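Local coordinates for protein carboxypeptidase 1 (Deinococcus radiodurans str. R1, PDB 5GIV) that probably removes amino acids one after another from the C-terminus of peptides with broad specificity, as a metal-dependent carboxypeptidase of the M32 family, at residues L30-S35 / R229-H234; R203-E208 / G318-T323; R219-D224 / N304-S309; T250-K253 / D259-Y262. One frame throughout, in Å; residues are numbered along the deposited sequence.

Contact 1: L30-S35 / R229-H234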
loop_
_atom_site.group_PDB
_atom_site.type_symbol
_atom_site.label_atom_id
_atom_site.label_comp_id
_atom_site.label_asym_id
_atom_site.label_seq_id
_atom_site.Cartn_x
_atom_site.Cartn_y
_atom_site.Cartn_z
ATOM N N LEU A 30 1.741 0.725 -6.544
ATOM C CA LEU A 30 2.128 -0.657 -6.805
ATOM C C LEU A 30 3.603 -0.871 -6.509
ATOM O O LEU A 30 3.989 -1.912 -5.971
ATOM C CB LEU A 30 1.813 -1.020 -8.251
ATOM C CG LEU A 30 0.347 -1.268 -8.573
ATOM C CD1 LEU A 30 0.154 -1.205 -10.092
ATOM C CD2 LEU A 30 -0.111 -2.613 -8.006
ATOM N N GLY A 31 4.445 0.103 -6.866
ATOM C CA GLY A 31 5.865 -0.018 -6.579
ATOM C C GLY A 31 6.199 0.213 -5.117
ATOM O O GLY A 31 7.050 -0.482 -4.546
ATOM N N TRP A 32 5.541 1.188 -4.487
ATOM C CA TRP A 32 5.793 1.430 -3.070
ATOM C C TRP A 32 5.438 0.204 -2.241
ATOM O O TRP A 32 6.213 -0.218 -1.375
ATOM C CB TRP A 32 5.008 2.651 -2.591
ATOM C CG TRP A 32 5.033 2.825 -1.093
ATOM C CD1 TRP A 32 5.950 3.519 -0.357
ATOM C CD2 TRP A 32 4.086 2.295 -0.159
ATOM N NE1 TRP A 32 5.627 3.463 0.981
ATOM C CE2 TRP A 32 4.487 2.715 1.127
ATOM C CE3 TRP A 32 2.934 1.507 -0.287
ATOM C CZ2 TRP A 32 3.786 2.365 2.278
ATOM C CZ3 TRP A 32 2.235 1.163 0.857
ATOM C CH2 TRP A 32 2.662 1.593 2.125
ATOM N N ASP A 33 4.267 -0.384 -2.498
ATOM C CA ASP A 33 3.868 -1.580 -1.767
ATOM C C ASP A 33 4.791 -2.751 -2.078
ATOM O O ASP A 33 5.092 -3.562 -1.191
ATOM C CB ASP A 33 2.410 -1.921 -2.101
ATOM C CG ASP A 33 1.942 -3.221 -1.456
ATOM O OD1 ASP A 33 1.635 -3.220 -0.237
ATOM O OD2 ASP A 33 1.894 -4.242 -2.180
ATOM N N GLN A 34 5.275 -2.838 -3.320
ATOM C CA GLN A 34 6.198 -3.905 -3.686
ATOM C C GLN A 34 7.460 -3.866 -2.836
ATOM O O GLN A 34 8.017 -4.912 -2.487
ATOM C CB GLN A 34 6.542 -3.796 -5.168
ATOM C CG GLN A 34 7.576 -4.783 -5.651
ATOM C CD GLN A 34 8.131 -4.410 -7.011
ATOM O OE1 GLN A 34 8.484 -3.249 -7.268
ATOM N NE2 GLN A 34 8.188 -5.388 -7.904
ATOM N N SER A 35 7.928 -2.670 -2.497
ATOM C CA SER A 35 9.149 -2.513 -1.722
ATOM C C SER A 35 8.935 -2.606 -0.218
ATOM O O SER A 35 9.906 -2.773 0.516
ATOM C CB SER A 35 9.799 -1.165 -2.040
ATOM O OG SER A 35 10.158 -1.107 -3.404
ATOM N N ARG A 229 4.233 9.783 4.752
ATOM C CA ARG A 229 4.583 8.880 5.839
ATOM C C ARG A 229 5.936 8.270 5.507
ATOM O O ARG A 229 6.442 8.409 4.391
ATOM C CB ARG A 229 3.517 7.791 6.043
ATOM C CG ARG A 229 3.233 6.957 4.810
ATOM C CD ARG A 229 2.354 5.736 5.127
ATOM N NE ARG A 229 3.037 4.753 5.971
ATOM C CZ ARG A 229 2.826 4.614 7.273
ATOM N NH1 ARG A 229 1.944 5.383 7.901
ATOM N NH2 ARG A 229 3.506 3.706 7.953
ATOM N N GLN A 230 6.504 7.570 6.490
ATOM C CA GLN A 230 7.783 6.886 6.359
ATOM C C GLN A 230 7.623 5.420 6.748
ATOM O O GLN A 230 6.868 5.094 7.666
ATOM C CB GLN A 230 8.873 7.541 7.236
ATOM C CG GLN A 230 10.247 6.873 7.104
ATOM C CD GLN A 230 11.348 7.541 7.934
ATOM O OE1 GLN A 230 12.435 7.815 7.426
ATOM N NE2 GLN A 230 11.072 7.797 9.206
ATOM N N ASP A 231 8.346 4.541 6.052
ATOM C CA ASP A 231 8.372 3.119 6.371
ATOM C C ASP A 231 9.786 2.588 6.164
ATOM O O ASP A 231 10.660 3.277 5.635
ATOM C CB ASP A 231 7.371 2.333 5.518
ATOM C CG ASP A 231 5.930 2.764 5.757
ATOM O OD1 ASP A 231 5.322 2.270 6.726
ATOM O OD2 ASP A 231 5.407 3.604 4.989
ATOM N N LEU A 232 9.998 1.337 6.567
ATOM C CA LEU A 232 11.296 0.682 6.457
ATOM C C LEU A 232 11.371 -0.154 5.188
ATOM O O LEU A 232 10.426 -0.871 4.849
ATOM C CB LEU A 232 11.560 -0.211 7.666
ATOM C CG LEU A 232 11.747 0.469 9.011
ATOM C CD1 LEU A 232 12.015 -0.553 10.094
ATOM C CD2 LEU A 232 12.925 1.401 8.900
ATOM N N THR A 233 12.498 -0.059 4.486
ATOM C CA THR A 233 12.743 -0.889 3.315
ATOM C C THR A 233 14.229 -1.225 3.254
ATOM O O THR A 233 15.031 -0.754 4.066
ATOM C CB THR A 233 12.277 -0.216 2.020
ATOM O OG1 THR A 233 13.033 0.979 1.795
ATOM C CG2 THR A 233 10.800 0.110 2.086
ATOM N N HIS A 234 14.591 -2.048 2.269
ATOM C CA HIS A 234 15.995 -2.385 2.078
ATOM C C HIS A 234 16.778 -1.162 1.618
ATOM O O HIS A 234 17.909 -0.939 2.059
ATOM C CB HIS A 234 16.109 -3.530 1.060
ATOM C CG HIS A 234 17.464 -4.174 0.991
ATOM N ND1 HIS A 234 18.425 -4.014 1.971
ATOM C CD2 HIS A 234 18.006 -5.010 0.071
ATOM C CE1 HIS A 234 19.501 -4.711 1.651
ATOM N NE2 HIS A 234 19.274 -5.325 0.501
HETATM O O HOH W 1 6.499 5.043 3.153
#
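Ser-35 and Thr-233 bring the two backbones nearest each other, their CA atoms 6.4 Å apart. There the last turn of helix 8-36 passes the loop residue that follows the short edge strand 230-232. No direct hydrogen bond joins helix and strand. At this narrow end the methyl CG2 of Thr-233 lies 3.4 Å from the carbonyl O of Ser-35, while the Thr-233 hydroxyl is engaged by His-235 and Thr-249.

Where the backbones stand farther apart, Trp-32 spans the gap. Its CG is anti to the backbone N (chi1 170°), which sends the indole out to the strand. Asp-231 OD2 meets the edge of the ring near its plane, 3.4 Å from Trp-32 CZ2, with the carboxylate turned 68° from the indole. The N-H of the indole does not reach this oxygen directly: water 1 accepts from Trp-32 NE1 at 2.8 Å and donates to Asp-231 OD2 at 2.6 Å. Two residues back, Arg-229 grips the same carboxylate side-on, NE to Asp-231 OD2 at 2.8 Å and NH2 to Asp-231 OD1 at 2.6 Å, the latter nearly straight at 176°. With both oxygens held, the carboxylate has little freedom to rotate. Arg-247 adds a cation-pi contact to Trp-32, and Asp-33 of the second subunit packs on the same indole.

Through backbone bonds to strand 245-250, the segment 229-234 forms one edge of the small three-stranded sheet beside the HExxH helix of this metallopeptidase, so the contact joins the long N-terminal helix to the edge of the catalytic core's sheet.

Contact 2: R203-E208 / G318-T323; sequences RGFAQE and GDWRDT
Phe-205 and Trp-320 make the whole of this contact, ring against ring, with Phe-205 CE2 3.9 Å from Trp-320 CZ2. The planes are near parallel, 29° apart, but slid so far that the rings barely overlap, and the centroids of the Phe-205 ring and the six-membered ring of Trp-320 are 5.9 Å apart. Trp-320 gets there because its CG is anti to the backbone N (chi1 -174°), carrying the indole out from helix 310-323 to the loop that leads into helix 207-221. Both residues are buried. They belong to an aromatic cluster between these two helices and the start of helix 257-275: Phe-213, Trp-313 and Phe-324 each meet the indole edge-to-face, and Pro-257 touches both Phe-205 and Trp-320. This is plain hydrophobic core packing, away from the zinc site.

The outer side is looser and polar. There Arg-321 and Asp-322 lie exposed on the helix surface, linked by a long salt bridge of 3.4 Å from Arg-321 NH2 to Asp-322 OD1. One turn of the helix doubles its grip on Asp-319 O, which takes the backbone N of Thr-323 on one face of its plane and Thr-323 OG1, at 2.5 Å, on the other.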
loop_
_atom_site.group_PDB
_atom_site.type_symbol
_atom_site.label_atom_id
_atom_site.label_comp_id
_atom_site.label_asym_id
_atom_site.label_seq_id
_atom_site.Cartn_x
_atom_site.Cartn_y
_atom_site.Cartn_z
ATOM N N ARG A 203 27.597 1.797 20.234
ATOM C CA ARG A 203 27.198 1.283 21.538
ATOM C C ARG A 203 25.815 0.646 21.535
ATOM O O ARG A 203 25.407 0.097 22.567
ATOM C CB ARG A 203 27.256 2.404 22.583
ATOM C CG ARG A 203 28.656 2.876 22.888
ATOM C CD ARG A 203 28.711 4.104 23.795
ATOM N NE ARG A 203 30.040 4.226 24.390
ATOM C CZ ARG A 203 30.431 5.219 25.188
ATOM N NH1 ARG A 203 29.602 6.209 25.488
ATOM N NH2 ARG A 203 31.663 5.223 25.693
ATOM N N GLY A 204 25.098 0.691 20.413
ATOM C CA GLY A 204 23.776 0.097 20.335
ATOM C C GLY A 204 22.658 1.105 20.493
ATOM O O GLY A 204 22.444 1.622 21.591
ATOM N N PHE A 205 21.945 1.398 19.403
ATOM C CA PHE A 205 20.868 2.380 19.388
ATOM C C PHE A 205 19.587 1.689 18.937
ATOM O O PHE A 205 19.483 1.267 17.777
ATOM C CB PHE A 205 21.227 3.546 18.468
ATOM C CG PHE A 205 22.352 4.413 18.990
ATOM C CD1 PHE A 205 23.630 3.892 19.168
ATOM C CD2 PHE A 205 22.142 5.754 19.261
ATOM C CE1 PHE A 205 24.664 4.687 19.641
ATOM C CE2 PHE A 205 23.179 6.558 19.730
ATOM C CZ PHE A 205 24.439 6.022 19.915
ATOM N N ALA A 206 18.614 1.573 19.842
ATOM C CA ALA A 206 17.401 0.822 19.543
ATOM C C ALA A 206 16.695 1.383 18.312
ATOM O O ALA A 206 16.500 2.597 18.183
ATOM C CB ALA A 206 16.463 0.844 20.743
ATOM N N GLN A 207 16.259 0.475 17.433
ATOM C CA GLN A 207 15.674 0.869 16.155
ATOM C C GLN A 207 14.475 1.796 16.339
ATOM O O GLN A 207 14.328 2.784 15.609
ATOM C CB GLN A 207 15.260 -0.376 15.375
ATOM C CG GLN A 207 14.178 -0.127 14.339
ATOM C CD GLN A 207 13.927 -1.330 13.444
ATOM O OE1 GLN A 207 14.859 -1.944 12.918
ATOM N NE2 GLN A 207 12.651 -1.682 13.276
ATOM N N GLU A 208 13.603 1.495 17.304
ATOM C CA GLU A 208 12.389 2.289 17.477
ATOM C C GLU A 208 12.710 3.730 17.873
ATOM O O GLU A 208 12.065 4.672 17.398
ATOM C CB GLU A 208 11.477 1.631 18.515
ATOM C CG GLU A 208 10.115 2.283 18.624
ATOM C CD GLU A 208 9.199 1.605 19.634
ATOM O OE1 GLU A 208 9.636 0.625 20.285
ATOM O OE2 GLU A 208 8.036 2.058 19.776
ATOM N N GLY A 318 20.442 17.601 22.644
ATOM C CA GLY A 318 19.672 17.368 23.853
ATOM C C GLY A 318 18.662 16.249 23.688
ATOM O O GLY A 318 18.634 15.302 24.478
ATOM N N ASP A 319 17.814 16.344 22.659
ATOM C CA ASP A 319 16.879 15.256 22.380
ATOM C C ASP A 319 17.630 13.962 22.089
ATOM O O ASP A 319 17.253 12.886 22.569
ATOM C CB ASP A 319 15.965 15.638 21.209
ATOM C CG ASP A 319 15.031 14.508 20.795
ATOM O OD1 ASP A 319 14.973 13.488 21.495
ATOM O OD2 ASP A 319 14.314 14.642 19.787
ATOM N N TRP A 320 18.722 14.065 21.339
ATOM C CA TRP A 320 19.550 12.907 21.027
ATOM C C TRP A 320 20.094 12.262 22.297
ATOM O O TRP A 320 19.944 11.051 22.507
ATOM C CB TRP A 320 20.683 13.359 20.107
ATOM C CG TRP A 320 21.570 12.296 19.544
ATOM C CD1 TRP A 320 22.869 12.052 19.880
ATOM C CD2 TRP A 320 21.240 11.366 18.508
ATOM N NE1 TRP A 320 23.365 11.024 19.127
ATOM C CE2 TRP A 320 22.386 10.583 18.274
ATOM C CE3 TRP A 320 20.087 11.115 17.760
ATOM C CZ2 TRP A 320 22.412 9.565 17.325
ATOM C CZ3 TRP A 320 20.114 10.110 16.817
ATOM C CH2 TRP A 320 21.267 9.348 16.607
ATOM N N ARG A 321 20.726 13.067 23.160
ATOM C CA ARG A 321 21.309 12.549 24.396
ATOM C C ARG A 321 20.241 11.957 25.304
ATOM O O ARG A 321 20.439 10.889 25.895
ATOM C CB ARG A 321 22.058 13.664 25.123
ATOM C CG ARG A 321 23.081 13.175 26.126
ATOM C CD ARG A 321 23.167 14.077 27.353
ATOM N NE ARG A 321 23.385 15.487 27.021
ATOM C CZ ARG A 321 22.440 16.426 27.079
ATOM N NH1 ARG A 321 22.729 17.688 26.761
ATOM N NH2 ARG A 321 21.201 16.106 27.459
ATOM N N ASP A 322 19.104 12.645 25.437
ATOM C CA ASP A 322 18.024 12.149 26.284
ATOM C C ASP A 322 17.482 10.828 25.761
ATOM O O ASP A 322 17.084 9.957 26.543
ATOM C CB ASP A 322 16.900 13.189 26.366
ATOM C CG ASP A 322 17.313 14.442 27.127
ATOM O OD1 ASP A 322 18.307 14.403 27.880
ATOM O OD2 ASP A 322 16.651 15.482 26.954
ATOM N N THR A 323 17.424 10.675 24.434
ATOM C CA THR A 323 16.905 9.450 23.848
ATOM C C THR A 323 17.895 8.302 24.003
ATOM O O THR A 323 17.487 7.139 24.154
ATOM C CB THR A 323 16.565 9.693 22.376
ATOM O OG1 THR A 323 15.761 10.880 22.258
ATOM C CG2 THR A 323 15.786 8.509 21.788
#

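Contact 3: R219-D224 / N304-S309; sequences RDYGYD and NLVGRS
The last turns of helices 207-221 and 292-306 meet here beside the catalytic helix 257-275: the first carries Tyr-221, and the second bears the zinc ligand Glu-296 farther back. Tyr-221 CG is anti to its carbonyl carbon (chi1 -85°), and the phenol extends toward Val-306, whose side chain comes from the opposite direction. The methyl Val-306 CG1 does the touching, 3.3 Å from Tyr-221 OH and 3.6 Å from Tyr-221 CE1, approaching the ring obliquely. The Tyr-221 hydroxyl OH also rests 3.4 Å from Gly-307 CA, where Gly-307 has no side chain to keep the phenol at a distance. It lies near Gly-307 N too, but at a poor angle for a hydrogen bond.

Gly-222, with positive phi, turns the chain out of helix 207-221. A type I beta turn from Val-306 to Ser-309 leads to helix 310-323, with Ser-309 as its N-cap, so this turn links two consecutive helices of the largely helical M32 fold. Val-306 O accepts from both Ser-309 N and Ser-309 OG, the hydroxyl at 2.8 Å lying in the carbonyl plane on a lone pair. Arg-308 NE reaches back to Asn-304 OD1 at 3.0 Å, tilted slightly from the amide plane, while its NH2 pairs with Glu-303. Leu-265 of the catalytic helix packs on Tyr-221, and Phe-452 on Val-306.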
loop_
_atom_site.group_PDB
_atom_site.type_symbol
_atom_site.label_atom_id
_atom_site.label_comp_id
_atom_site.label_asym_id
_atom_site.label_seq_id
_atom_site.Cartn_x
_atom_site.Cartn_y
_atom_site.Cartn_z
ATOM N N ARG A 219 9.950 16.420 10.836
ATOM C CA ARG A 219 8.753 17.174 11.176
ATOM C C ARG A 219 9.093 18.646 11.386
ATOM O O ARG A 219 8.424 19.528 10.840
ATOM C CB ARG A 219 8.094 16.574 12.416
ATOM C CG ARG A 219 6.808 17.246 12.822
ATOM C CD ARG A 219 6.965 17.975 14.139
ATOM N NE ARG A 219 6.891 17.079 15.297
ATOM C CZ ARG A 219 7.853 16.952 16.204
ATOM N NH1 ARG A 219 8.962 17.663 16.090
ATOM N NH2 ARG A 219 7.698 16.130 17.230
ATOM N N ASP A 220 10.154 18.929 12.158
ATOM C CA ASP A 220 10.600 20.312 12.326
ATOM C C ASP A 220 11.092 20.897 11.010
ATOM O O ASP A 220 10.934 22.093 10.764
ATOM C CB ASP A 220 11.711 20.421 13.374
ATOM C CG ASP A 220 11.271 19.995 14.758
ATOM O OD1 ASP A 220 10.054 19.834 14.979
ATOM O OD2 ASP A 220 12.155 19.870 15.636
ATOM N N TYR A 221 11.743 20.085 10.173
ATOM C CA TYR A 221 12.153 20.570 8.858
ATOM C C TYR A 221 10.959 21.150 8.100
ATOM O O TYR A 221 11.077 22.175 7.417
ATOM C CB TYR A 221 12.794 19.437 8.047
ATOM C CG TYR A 221 14.283 19.186 8.272
ATOM C CD1 TYR A 221 15.003 19.881 9.232
ATOM C CD2 TYR A 221 14.963 18.247 7.500
ATOM C CE1 TYR A 221 16.366 19.640 9.421
ATOM C CE2 TYR A 221 16.304 18.005 7.671
ATOM C CZ TYR A 221 17.008 18.702 8.629
ATOM O OH TYR A 221 18.357 18.450 8.787
ATOM N N GLY A 222 9.792 20.514 8.225
ATOM C CA GLY A 222 8.610 20.944 7.506
ATOM C C GLY A 222 7.915 19.827 6.759
ATOM O O GLY A 222 6.983 20.082 5.984
ATOM N N TYR A 223 8.371 18.587 6.947
ATOM C CA TYR A 223 7.707 17.454 6.313
ATOM C C TYR A 223 6.312 17.300 6.898
ATOM O O TYR A 223 6.135 17.346 8.119
ATOM C CB TYR A 223 8.510 16.170 6.506
ATOM C CG TYR A 223 7.938 14.973 5.779
ATOM C CD1 TYR A 223 8.016 14.879 4.402
ATOM C CD2 TYR A 223 7.337 13.924 6.477
ATOM C CE1 TYR A 223 7.498 13.786 3.735
ATOM C CE2 TYR A 223 6.821 12.827 5.817
ATOM C CZ TYR A 223 6.904 12.764 4.447
ATOM O OH TYR A 223 6.395 11.682 3.780
ATOM N N ASP A 224 5.318 17.151 6.026
ATOM C CA ASP A 224 3.911 17.162 6.417
ATOM C C ASP A 224 3.407 15.725 6.468
ATOM O O ASP A 224 3.117 15.118 5.432
ATOM C CB ASP A 224 3.106 17.994 5.427
ATOM C CG ASP A 224 1.670 18.204 5.866
ATOM O OD1 ASP A 224 1.249 17.613 6.889
ATOM O OD2 ASP A 224 0.957 18.959 5.171
ATOM N N ASN A 304 22.952 17.265 4.245
ATOM C CA ASN A 304 24.332 17.702 4.506
ATOM C C ASN A 304 24.381 19.118 5.073
ATOM O O ASN A 304 24.792 19.328 6.217
ATOM C CB ASN A 304 25.167 17.629 3.224
ATOM C CG ASN A 304 25.474 16.204 2.792
ATOM O OD1 ASN A 304 25.433 15.267 3.594
ATOM N ND2 ASN A 304 25.811 16.040 1.516
ATOM N N LEU A 305 23.980 20.101 4.269
ATOM C CA LEU A 305 24.148 21.492 4.668
ATOM C C LEU A 305 23.457 21.763 5.995
ATOM O O LEU A 305 23.997 22.466 6.853
ATOM C CB LEU A 305 23.610 22.411 3.572
ATOM C CG LEU A 305 24.525 22.448 2.346
ATOM C CD1 LEU A 305 23.822 23.106 1.200
ATOM C CD2 LEU A 305 25.802 23.194 2.662
ATOM N N VAL A 306 22.269 21.203 6.188
ATOM C CA VAL A 306 21.550 21.385 7.439
ATOM C C VAL A 306 21.917 20.268 8.408
ATOM O O VAL A 306 22.453 20.524 9.493
ATOM C CB VAL A 306 20.032 21.430 7.191
ATOM C CG1 VAL A 306 19.268 21.577 8.518
ATOM C CG2 VAL A 306 19.693 22.560 6.227
ATOM N N GLY A 307 21.674 19.017 7.993
ATOM C CA GLY A 307 21.714 17.902 8.925
ATOM C C GLY A 307 23.073 17.641 9.542
ATOM O O GLY A 307 23.161 17.090 10.643
ATOM N N ARG A 308 24.148 18.001 8.845
ATOM C CA ARG A 308 25.494 17.760 9.353
ATOM C C ARG A 308 26.164 19.034 9.848
ATOM O O ARG A 308 27.374 19.030 10.111
ATOM C CB ARG A 308 26.347 17.086 8.276
ATOM C CG ARG A 308 25.839 15.701 7.898
ATOM C CD ARG A 308 26.687 15.054 6.815
ATOM N NE ARG A 308 25.978 13.940 6.190
ATOM C CZ ARG A 308 26.008 12.683 6.626
ATOM N NH1 ARG A 308 26.733 12.358 7.691
ATOM N NH2 ARG A 308 25.317 11.748 5.982
ATOM N N SER A 309 25.411 20.116 10.005
ATOM C CA SER A 309 25.995 21.387 10.411
ATOM C C SER A 309 26.102 21.452 11.930
ATOM O O SER A 309 25.437 20.711 12.657
ATOM C CB SER A 309 25.155 22.556 9.903
ATOM O OG SER A 309 23.934 22.621 10.610
#

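Contact 4: T250-K253 / D259-Y262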
loop_
_atom_site.group_PDB
_atom_site.type_symbol
_atom_site.label_atom_id
_atom_site.label_comp_id
_atom_site.label_asym_id
_atom_site.label_seq_id
_atom_site.Cartn_x
_atom_site.Cartn_y
_atom_site.Cartn_z
ATOM N N THR A 250 13.243 4.522 4.926
ATOM C CA THR A 250 14.569 4.582 5.515
ATOM C C THR A 250 14.992 3.171 5.906
ATOM O O THR A 250 14.219 2.210 5.793
ATOM C CB THR A 250 14.601 5.533 6.723
ATOM O OG1 THR A 250 15.960 5.829 7.075
ATOM C CG2 THR A 250 13.869 4.913 7.927
ATOM N N ARG A 251 16.244 3.053 6.344
ATOM C CA ARG A 251 16.829 1.779 6.743
ATOM C C ARG A 251 17.594 1.979 8.038
ATOM O O ARG A 251 18.369 2.931 8.154
ATOM C CB ARG A 251 17.744 1.249 5.642
ATOM C CG ARG A 251 18.742 0.226 6.084
ATOM C CD ARG A 251 19.830 0.126 5.027
ATOM N NE ARG A 251 20.514 1.407 4.831
ATOM C CZ ARG A 251 21.117 1.766 3.700
ATOM N NH1 ARG A 251 21.112 0.943 2.651
ATOM N NH2 ARG A 251 21.718 2.948 3.615
ATOM N N VAL A 252 17.372 1.101 9.014
ATOM C CA VAL A 252 17.886 1.291 10.363
ATOM C C VAL A 252 18.937 0.236 10.669
ATOM O O VAL A 252 18.697 -0.961 10.477
ATOM C CB VAL A 252 16.759 1.239 11.403
ATOM C CG1 VAL A 252 17.315 1.576 12.794
ATOM C CG2 VAL A 252 15.650 2.189 11.007
ATOM N N LYS A 253 20.088 0.679 11.169
ATOM C CA LYS A 253 21.127 -0.193 11.704
ATOM C C LYS A 253 21.335 0.147 13.175
ATOM O O LYS A 253 21.827 1.228 13.503
ATOM C CB LYS A 253 22.430 -0.052 10.919
ATOM C CG LYS A 253 22.359 -0.702 9.556
ATOM C CD LYS A 253 23.726 -0.933 8.956
ATOM C CE LYS A 253 24.165 0.264 8.168
ATOM N NZ LYS A 253 23.446 0.263 6.864
ATOM N N ASP A 259 23.252 6.040 9.987
ATOM C CA ASP A 259 22.653 5.546 8.749
ATOM C C ASP A 259 21.179 5.933 8.642
ATOM O O ASP A 259 20.764 6.593 7.683
ATOM C CB ASP A 259 22.808 4.029 8.657
ATOM C CG ASP A 259 24.094 3.613 7.973
ATOM O OD1 ASP A 259 25.182 4.110 8.366
ATOM O OD2 ASP A 259 24.007 2.787 7.030
ATOM N N ALA A 260 20.364 5.505 9.612
ATOM C CA ALA A 260 18.939 5.815 9.570
ATOM C C ALA A 260 18.701 7.319 9.590
ATOM O O ALA A 260 17.900 7.845 8.808
ATOM C CB ALA A 260 18.221 5.145 10.741
ATOM N N LEU A 261 19.399 8.033 10.472
ATOM C CA LEU A 261 19.155 9.466 10.588
ATOM C C LEU A 261 19.364 10.170 9.251
ATOM O O LEU A 261 18.496 10.924 8.787
ATOM C CB LEU A 261 20.049 10.074 11.669
ATOM C CG LEU A 261 19.935 11.594 11.727
ATOM C CD1 LEU A 261 18.477 11.963 11.898
ATOM C CD2 LEU A 261 20.768 12.161 12.880
ATOM N N TYR A 262 20.505 9.934 8.607
ATOM C CA TYR A 262 20.815 10.715 7.420
ATOM C C TYR A 262 20.143 10.187 6.158
ATOM O O TYR A 262 19.912 10.977 5.231
ATOM C CB TYR A 262 22.336 10.849 7.289
ATOM C CG TYR A 262 22.826 11.841 8.334
ATOM C CD1 TYR A 262 22.586 13.205 8.179
ATOM C CD2 TYR A 262 23.454 11.415 9.505
ATOM C CE1 TYR A 262 22.980 14.118 9.137
ATOM C CE2 TYR A 262 23.854 12.326 10.472
ATOM C CZ TYR A 262 23.615 13.677 10.276
ATOM O OH TYR A 262 23.996 14.598 11.213
HETATM O O HOH W 2 20.713 3.438 11.543
#
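Lys-253 starts with CG anti to its carbonyl carbon (chi1 -73°) and bends at chi3 and chi4 (-89° and -77°), folding its amine back onto Asp-259 in the first turns of helix 257-275. Together the two segments form the connection from strand 245-250 into the helix that farther on carries the zinc-binding HExxH motif, with His-266, Glu-267 and His-270. Lys-253 NZ and Asp-259 OD2 are modelled as a salt bridge, weak as a hydrogen bond and of doubtful detail because OD2 is set too close to its neighbour. Arg-251, its CG anti to the backbone N, bends at chi3 to hang its guanidinium near the same carboxylate; these opposite charges lie beyond salt-bridge range with no N-H directed at OD2, subject to the same doubt.

Ala-260 is the close-packed centre. Its CB meets Val-252 CG2 at 3.9 Å, and its CA approaches Arg-251 O at 3.3 Å in a CA-H...O contact. This small side chain lets the loop run close alongside the helix, with the CA atoms of Val-252 and Ala-260 4.7 Å apart. At the sheet end, the Thr-250 hydroxyl is bonded to Thr-264. One water bridges the backbones, accepting from Lys-253 N and from Ala-260 N, each at 2.9 Å.

How the contacts relate
Contacts 1 and 4 are in series along the chain and share the small sheet: Asp-231 and Thr-233 of contact 1 bond to Thr-250 of contact 4 through their backbones, with the centres about 15 Å apart. Contact 4 is nested within the loop closed by contact 3, which lies inside that closed by contact 2; contact 1 crosses contacts 2 and 3, their segments alternating. Contacts 2 and 3 share helix 207-221 but do not touch. Helix 257-275, bearing both zinc-binding histidines, is tied through the 250-253 loop to the sheet and, by Gln-207 on Val-252, to helix 207-221, and through Tyr-262 OH on Gly-307 O to the turn between helices 292-306 and 310-323.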